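Local coordinates for superoxide dismutase (Anaplasma phagocytophilum, PDB 3JS4), which probably detoxifies superoxide, dismutating it to oxygen and hydrogen peroxide by alternate reduction and oxidation of a bound iron ion, at residues E24-L28 with Y46-K51; T139-Q145 with R200-I204. All blocks are in the same frame, centred on the assembly; numbering follows the deposited sequence.

Contact 1 (E24-L28 with Y46-K51)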
ATOM      1  N   GLU A  24      -8.187  14.609   5.459  1.00 12.29           N
ATOM      2  CA  GLU A  24      -9.462  13.916   5.516  1.00 12.56           C
ATOM      3  C   GLU A  24      -9.279  12.446   5.218  1.00 11.93           C
ATOM      4  O   GLU A  24      -8.320  12.047   4.549  1.00 11.79           O
ATOM      5  CB  GLU A  24     -10.490  14.519   4.538  1.00 12.79           C
ATOM      6  CG  GLU A  24     -10.853  15.986   4.861  1.00 16.50           C
ATOM      7  CD  GLU A  24     -12.023  16.519   4.026  1.00 21.46           C
ATOM      8  OE1 GLU A  24     -12.325  15.929   2.959  1.00 23.81           O
ATOM      9  OE2 GLU A  24     -12.636  17.531   4.442  1.00 22.28           O
ATOM     10  N   LEU A  25     -10.203  11.648   5.728  1.00 11.41           N
ATOM     11  CA  LEU A  25     -10.264  10.244   5.372  1.00 11.75           C
ATOM     12  C   LEU A  25     -10.968  10.118   4.004  1.00 11.57           C
ATOM     13  O   LEU A  25     -12.152  10.380   3.886  1.00 10.67           O
ATOM     14  CB  LEU A  25     -10.965   9.436   6.479  1.00 11.15           C
ATOM     15  CG  LEU A  25     -11.116   7.917   6.288  1.00 11.84           C
ATOM     16  CD1 LEU A  25      -9.768   7.177   6.433  1.00 10.36           C
ATOM     17  CD2 LEU A  25     -12.161   7.363   7.281  1.00  9.95           C
ATOM     18  N   SER A  26     -10.215   9.732   2.978  1.00 11.40           N
ATOM     19  CA  SER A  26     -10.760   9.621   1.606  1.00 11.64           C
ATOM     20  C   SER A  26     -11.657   8.404   1.461  1.00 10.74           C
ATOM     21  O   SER A  26     -11.350   7.344   2.010  1.00 10.03           O
ATOM     22  CB  SER A  26      -9.626   9.532   0.582  1.00 11.61           C
ATOM     23  OG  SER A  26      -8.972  10.786   0.512  1.00 13.91           O
ATOM     24  N   ASP A  27     -12.747   8.562   0.712  1.00 10.52           N
ATOM     25  CA  ASP A  27     -13.720   7.492   0.496  1.00 10.47           C
ATOM     26  C   ASP A  27     -13.062   6.243  -0.061  1.00 10.33           C
ATOM     27  O   ASP A  27     -12.166   6.332  -0.900  1.00  9.66           O
ATOM     28  CB  ASP A  27     -14.783   7.921  -0.516  1.00 11.29           C
ATOM     29  CG  ASP A  27     -15.676   9.029  -0.004  1.00 12.68           C
ATOM     30  OD1 ASP A  27     -15.672   9.325   1.211  1.00 13.81           O
ATOM     31  OD2 ASP A  27     -16.389   9.597  -0.842  1.00 16.43           O
ATOM     32  N   LEU A  28     -13.529   5.087   0.390  1.00 10.07           N
ATOM     33  CA  LEU A  28     -13.191   3.819  -0.272  1.00 10.75           C
ATOM     34  C   LEU A  28     -13.670   3.777  -1.731  1.00 10.81           C
ATOM     35  O   LEU A  28     -14.694   4.367  -2.055  1.00  9.97           O
ATOM     36  CB  LEU A  28     -13.827   2.652   0.476  1.00 10.23           C
ATOM     37  CG  LEU A  28     -13.254   2.308   1.848  1.00 11.36           C
ATOM     38  CD1 LEU A  28     -14.010   1.098   2.416  1.00 10.93           C
ATOM     39  CD2 LEU A  28     -11.720   2.012   1.771  1.00 10.53           C
ATOM     40  N   TYR A  46     -10.388   0.675   8.547  1.00  8.37           N
ATOM     41  CA  TYR A  46     -10.636   1.950   7.865  1.00  7.96           C
ATOM     42  C   TYR A  46     -11.129   3.055   8.804  1.00  8.11           C
ATOM     43  O   TYR A  46     -10.499   4.100   8.885  1.00  8.10           O
ATOM     44  CB  TYR A  46     -11.629   1.732   6.715  1.00  7.75           C
ATOM     45  CG  TYR A  46     -12.018   2.970   5.917  1.00  8.08           C
ATOM     46  CD1 TYR A  46     -11.078   3.667   5.135  1.00  7.56           C
ATOM     47  CD2 TYR A  46     -13.343   3.405   5.895  1.00  8.96           C
ATOM     48  CE1 TYR A  46     -11.481   4.794   4.361  1.00 10.35           C
ATOM     49  CE2 TYR A  46     -13.741   4.524   5.137  1.00  9.87           C
ATOM     50  CZ  TYR A  46     -12.803   5.211   4.383  1.00  9.31           C
ATOM     51  OH  TYR A  46     -13.223   6.308   3.654  1.00 10.65           O
ATOM     52  N   ASN A  47     -12.246   2.822   9.499  1.00  7.75           N
ATOM     53  CA  ASN A  47     -12.814   3.833  10.409  1.00  8.64           C
ATOM     54  C   ASN A  47     -12.117   3.882  11.773  1.00  8.83           C
ATOM     55  O   ASN A  47     -12.354   4.800  12.560  1.00  9.16           O
ATOM     56  CB  ASN A  47     -14.335   3.655  10.585  1.00  7.75           C
ATOM     57  CG  ASN A  47     -15.093   3.814   9.283  1.00  9.39           C
ATOM     58  OD1 ASN A  47     -14.973   4.833   8.589  1.00 10.16           O
ATOM     59  ND2 ASN A  47     -15.872   2.796   8.926  1.00  9.80           N
ATOM     60  N   GLY A  48     -11.282   2.886  12.043  1.00  8.83           N
ATOM     61  CA  GLY A  48     -10.476   2.841  13.267  1.00  8.81           C
ATOM     62  C   GLY A  48      -9.052   3.319  12.981  1.00  8.31           C
ATOM     63  O   GLY A  48      -8.684   4.432  13.357  1.00  7.35           O
ATOM     64  N   HIS A  49      -8.239   2.458  12.361  1.00  8.43           N
ATOM     65  CA  HIS A  49      -6.794   2.767  12.170  1.00  8.12           C
ATOM     66  C   HIS A  49      -6.559   3.925  11.199  1.00  8.31           C
ATOM     67  O   HIS A  49      -5.870   4.878  11.532  1.00  8.50           O
ATOM     68  CB  HIS A  49      -6.017   1.532  11.694  1.00  8.37           C
ATOM     69  CG  HIS A  49      -5.971   0.417  12.692  1.00  7.39           C
ATOM     70  ND1 HIS A  49      -4.905   0.229  13.549  1.00  5.45           N
ATOM     71  CD2 HIS A  49      -6.865  -0.559  12.977  1.00  5.32           C
ATOM     72  CE1 HIS A  49      -5.124  -0.836  14.294  1.00  6.63           C
ATOM     73  NE2 HIS A  49      -6.311  -1.329  13.977  1.00  8.62           N
ATOM     74  N   HIS A  50      -7.129   3.839   9.999  1.00  7.76           N
ATOM     75  CA  HIS A  50      -6.886   4.855   8.968  1.00  7.96           C
ATOM     76  C   HIS A  50      -7.435   6.228   9.409  1.00  8.32           C
ATOM     77  O   HIS A  50      -6.733   7.253   9.308  1.00  8.38           O
ATOM     78  CB  HIS A  50      -7.521   4.391   7.654  1.00  8.27           C
ATOM     79  CG  HIS A  50      -7.104   5.166   6.442  1.00  9.03           C
ATOM     80  ND1 HIS A  50      -7.529   4.825   5.174  1.00  8.51           N
ATOM     81  CD2 HIS A  50      -6.351   6.285   6.299  1.00  9.69           C
ATOM     82  CE1 HIS A  50      -7.036   5.684   4.300  1.00  8.71           C
ATOM     83  NE2 HIS A  50      -6.317   6.578   4.956  1.00 10.31           N
ATOM     84  N   LYS A  51      -8.675   6.245   9.918  1.00  8.54           N
ATOM     85  CA  LYS A  51      -9.262   7.483  10.459  1.00  8.89           C
ATOM     86  C   LYS A  51      -8.365   8.110  11.562  1.00  8.91           C
ATOM     87  O   LYS A  51      -8.194   9.347  11.618  1.00  8.41           O
ATOM     88  CB  LYS A  51     -10.644   7.219  11.042  1.00  8.90           C
ATOM     89  CG  LYS A  51     -11.391   8.505  11.407  1.00  9.83           C
ATOM     90  CD  LYS A  51     -12.250   8.356  12.620  1.00 13.52           C
ATOM     91  CE  LYS A  51     -13.050   9.652  12.876  1.00 15.00           C
ATOM     92  NZ  LYS A  51     -12.176  10.777  13.287  1.00 13.63           N
TER
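In the N-terminal alpha-hairpin domain of this iron superoxide dismutase, the extended chain 24-28 is laid across helix 39-60 just beyond the iron ligand His-45, and Leu-25 and Leu-28 clasp the ring of Tyr-46 between them. The methyl CD2 of Leu-25 lies over one face, offset toward the rim, 3.7 Å from Tyr-46 CZ. Over the centre of the opposite face sits Leu-28 CG, with its CD2 carried on to 3.8 Å from Tyr-46 CD1. Sandwiched between two CH-pi contacts, the ring is hindered from turning about its CB-CG bond, and Trp-105 of helix 89-106 meets it edge-to-face. The other branch of Leu-25 serves a second ring: CD1 stands over the centre of the His-50 imidazole, a CH-pi contact with Leu-25 CD1 3.3 Å from His-50 CG. His-50 in turn has ND1 hydrogen-bonded to Trp-105 NE1 and its ring against that of the iron ligand His-101, which makes it a second-shell residue. Because CG of Tyr-46 is anti to the backbone N (chi1 179°), its phenol reaches out to the loop. There the hydroxyl donates to Ser-26 O, 2.7 Å from Tyr-46 OH, approaching from 48° above the carbonyl plane.

Contact 2 (T139-Q145 with R200-I204)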
ATOM      1  N   THR A 139       4.447 -13.675  -2.031  1.00 10.68           N
ATOM      2  CA  THR A 139       4.125 -14.412  -0.799  1.00 10.66           C
ATOM      3  C   THR A 139       5.345 -14.476   0.130  1.00 10.78           C
ATOM      4  O   THR A 139       5.236 -14.227   1.331  1.00 10.46           O
ATOM      5  CB  THR A 139       3.585 -15.845  -1.105  1.00 10.68           C
ATOM      6  OG1 THR A 139       2.418 -15.754  -1.941  1.00 10.18           O
ATOM      7  CG2 THR A 139       3.225 -16.593   0.181  1.00 10.70           C
ATOM      8  N   THR A 140       6.511 -14.765  -0.453  1.00 10.58           N
ATOM      9  CA  THR A 140       7.774 -14.843   0.280  1.00 10.15           C
ATOM     10  C   THR A 140       8.073 -13.512   0.951  1.00 10.02           C
ATOM     11  O   THR A 140       8.562 -13.457   2.092  1.00  9.01           O
ATOM     12  CB  THR A 140       8.920 -15.225  -0.697  1.00 10.40           C
ATOM     13  OG1 THR A 140       8.670 -16.539  -1.206  1.00 12.80           O
ATOM     14  CG2 THR A 140      10.303 -15.203  -0.026  1.00 10.59           C
ATOM     15  N   SER A 141       7.812 -12.434   0.214  1.00  9.45           N
ATOM     16  CA  SER A 141       8.106 -11.100   0.707  1.00 10.56           C
ATOM     17  C   SER A 141       7.192 -10.772   1.900  1.00 10.15           C
ATOM     18  O   SER A 141       7.640 -10.218   2.904  1.00 10.45           O
ATOM     19  CB  SER A 141       7.974 -10.072  -0.408  1.00 10.03           C
ATOM     20  OG  SER A 141       8.112  -8.753   0.093  1.00 12.56           O
ATOM     21  N   GLY A 142       5.931 -11.162   1.807  1.00 10.03           N
ATOM     22  CA  GLY A 142       5.003 -10.876   2.896  1.00 10.14           C
ATOM     23  C   GLY A 142       5.323 -11.635   4.170  1.00 10.41           C
ATOM     24  O   GLY A 142       5.213 -11.085   5.255  1.00 10.73           O
ATOM     25  N   LEU A 143       5.713 -12.899   4.040  1.00 10.32           N
ATOM     26  CA  LEU A 143       6.007 -13.738   5.212  1.00 10.26           C
ATOM     27  C   LEU A 143       7.391 -13.380   5.774  1.00 10.59           C
ATOM     28  O   LEU A 143       7.704 -13.690   6.936  1.00 10.80           O
ATOM     29  CB  LEU A 143       5.905 -15.235   4.856  1.00 10.21           C
ATOM     30  CG  LEU A 143       4.557 -15.726   4.317  1.00 10.75           C
ATOM     31  CD1 LEU A 143       4.596 -17.171   3.781  1.00 11.39           C
ATOM     32  CD2 LEU A 143       3.479 -15.576   5.390  1.00 11.20           C
ATOM     33  N   GLY A 144       8.193 -12.711   4.942  1.00  9.69           N
ATOM     34  CA  GLY A 144       9.556 -12.324   5.274  1.00  9.50           C
ATOM     35  C   GLY A 144       9.688 -11.003   6.024  1.00  8.97           C
ATOM     36  O   GLY A 144      10.717 -10.748   6.628  1.00  7.72           O
ATOM     37  N   GLN A 145       8.646 -10.162   5.981  1.00  8.81           N
ATOM     38  CA  GLN A 145       8.657  -8.883   6.697  1.00  8.08           C
ATOM     39  C   GLN A 145       8.289  -9.085   8.169  1.00  8.08           C
ATOM     40  O   GLN A 145       7.100  -9.236   8.530  1.00  7.76           O
ATOM     41  CB  GLN A 145       7.690  -7.873   6.051  1.00  8.69           C
ATOM     42  CG  GLN A 145       7.780  -6.457   6.681  1.00  8.18           C
ATOM     43  CD  GLN A 145       9.218  -5.915   6.717  1.00  8.45           C
ATOM     44  OE1 GLN A 145       9.886  -5.796   5.681  1.00  8.65           O
ATOM     45  NE2 GLN A 145       9.694  -5.587   7.909  1.00  5.94           N
ATOM     46  N   ARG A 200      -0.920 -15.264   8.670  1.00  9.31           N
ATOM     47  CA  ARG A 200      -0.641 -14.250   7.663  1.00  9.81           C
ATOM     48  C   ARG A 200      -0.652 -14.854   6.253  1.00 10.27           C
ATOM     49  O   ARG A 200      -1.152 -14.233   5.313  1.00  9.73           O
ATOM     50  CB  ARG A 200       0.683 -13.519   7.933  1.00 10.10           C
ATOM     51  CG  ARG A 200       0.951 -12.385   6.950  1.00  9.98           C
ATOM     52  CD  ARG A 200       2.316 -11.747   7.125  1.00 10.28           C
ATOM     53  NE  ARG A 200       2.419 -10.986   8.371  1.00 10.61           N
ATOM     54  CZ  ARG A 200       3.500 -10.301   8.726  1.00 10.32           C
ATOM     55  NH1 ARG A 200       4.547 -10.270   7.908  1.00  9.75           N
ATOM     56  NH2 ARG A 200       3.523  -9.627   9.876  1.00  7.53           N
ATOM     57  N   LYS A 201      -0.132 -16.070   6.112  1.00 10.46           N
ATOM     58  CA  LYS A 201      -0.144 -16.730   4.803  1.00 11.00           C
ATOM     59  C   LYS A 201      -1.551 -16.876   4.238  1.00 10.73           C
ATOM     60  O   LYS A 201      -1.739 -16.674   3.050  1.00 10.37           O
ATOM     61  CB  LYS A 201       0.543 -18.099   4.815  1.00 11.95           C
ATOM     62  CG  LYS A 201       0.791 -18.619   3.383  1.00 13.72           C
ATOM     63  CD  LYS A 201       1.500 -19.944   3.343  1.00 18.44           C
ATOM     64  CE  LYS A 201       1.871 -20.327   1.891  1.00 18.81           C
ATOM     65  NZ  LYS A 201       0.642 -20.439   1.019  1.00 19.93           N
ATOM     66  N   LYS A 202      -2.525 -17.238   5.079  1.00  9.80           N
ATOM     67  CA  LYS A 202      -3.903 -17.356   4.600  1.00 10.14           C
ATOM     68  C   LYS A 202      -4.389 -16.045   4.013  1.00  8.57           C
ATOM     69  O   LYS A 202      -4.971 -16.030   2.944  1.00  7.37           O
ATOM     70  CB  LYS A 202      -4.869 -17.843   5.691  1.00 10.58           C
ATOM     71  CG  LYS A 202      -5.615 -19.053   5.240  1.00 15.36           C
ATOM     72  CD  LYS A 202      -6.754 -19.444   6.176  1.00 21.71           C
ATOM     73  CE  LYS A 202      -7.812 -20.219   5.400  1.00 25.18           C
ATOM     74  NZ  LYS A 202      -8.935 -20.687   6.276  1.00 27.74           N
ATOM     75  N   TYR A 203      -4.117 -14.943   4.711  1.00  7.46           N
ATOM     76  CA  TYR A 203      -4.451 -13.597   4.218  1.00  7.39           C
ATOM     77  C   TYR A 203      -3.700 -13.232   2.929  1.00  7.10           C
ATOM     78  O   TYR A 203      -4.276 -12.626   2.028  1.00  6.90           O
ATOM     79  CB  TYR A 203      -4.157 -12.546   5.306  1.00  7.42           C
ATOM     80  CG  TYR A 203      -3.970 -11.113   4.831  1.00  6.99           C
ATOM     81  CD1 TYR A 203      -5.059 -10.336   4.429  1.00  9.14           C
ATOM     82  CD2 TYR A 203      -2.725 -10.509   4.883  1.00  8.15           C
ATOM     83  CE1 TYR A 203      -4.887  -9.002   4.022  1.00  9.66           C
ATOM     84  CE2 TYR A 203      -2.541  -9.195   4.480  1.00 10.28           C
ATOM     85  CZ  TYR A 203      -3.627  -8.437   4.067  1.00 10.64           C
ATOM     86  OH  TYR A 203      -3.449  -7.116   3.678  1.00 12.12           O
ATOM     87  N   ILE A 204      -2.418 -13.580   2.845  1.00  7.00           N
ATOM     88  CA  ILE A 204      -1.651 -13.310   1.610  1.00  7.83           C
ATOM     89  C   ILE A 204      -2.232 -14.110   0.422  1.00  7.80           C
ATOM     90  O   ILE A 204      -2.353 -13.586  -0.695  1.00  7.73           O
ATOM     91  CB  ILE A 204      -0.128 -13.588   1.773  1.00  7.58           C
ATOM     92  CG1 ILE A 204       0.467 -12.671   2.850  1.00  8.69           C
ATOM     93  CG2 ILE A 204       0.612 -13.331   0.440  1.00  7.39           C
ATOM     94  CD1 ILE A 204       1.879 -13.036   3.265  1.00  6.12           C
TER
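Two helices of the C-terminal alpha/beta domain, 131-144 and 200-211, run roughly antiparallel, the N-to-C directions of the two segments 145° apart and their axes 10.0 Å at closest approach, and Arg-200 of one binds carbonyls in the last turn of the other and just after it. From the first turn of its helix Arg-200 reaches across with CG anti to the backbone N (chi1 -176°) and a single bend further out, at chi3. Its NH1 is shared by two backbone carbonyls: Gly-142 O lies 2.9 Å from Arg-200 NH1, almost in line with its carbonyl bond, and Gln-145 O lies 2.8 Å from Arg-200 NH1 in the straighter bond (N-H...O 165°). Both oxygens are at the edge of the guanidinium, close to its plane. With NH2 bound to Gly-147 O and NE to Tyr-192 OH, the flat group is fixed in rotation, and its positive charge would favourably meet the negative end of the helix dipole. Next along the chain, Lys-201 offers the aliphatic part of its side chain to Leu-143, CB lying 3.9 Å from Leu-143 CD2, while NZ turns to a salt bridge with Asp-205. One helical turn after Arg-200, Ile-204 packs between the helices. Its CD1 lies 3.7 Å from Leu-143 CD2 and 3.8 Å from Gly-142 CA, so the bare backbone of the glycine is what the methyl packs against. Met-185 of strand 179-186 touches Ile-204 as well. The other branch of Ile-204 points to Thr-139, whose hydroxyl is bonded back to Asn-135 O in its own helix; Thr-139 OG1 stands 3.8 Å from Ile-204 CG2.

How the contacts relate
Contacts 1 and 2 follow one another along the chain, the first closing before the second opens, and share no helix or strand. Contact 1 belongs to the N-terminal alpha-hairpin domain; contact 2 joins two helices of the C-terminal domain, with the three-stranded antiparallel sheet falling between its segments in sequence. Their centres lie 24 Å apart and their nearest atoms about 12 Å, so they do not touch. What relates them is the iron, ligated by His-45 and His-101 from the first domain and Asp-186 and His-190 from the second. The side chain of His-50 is about 7 Å from the metal and that of Arg-200 about 11 Å.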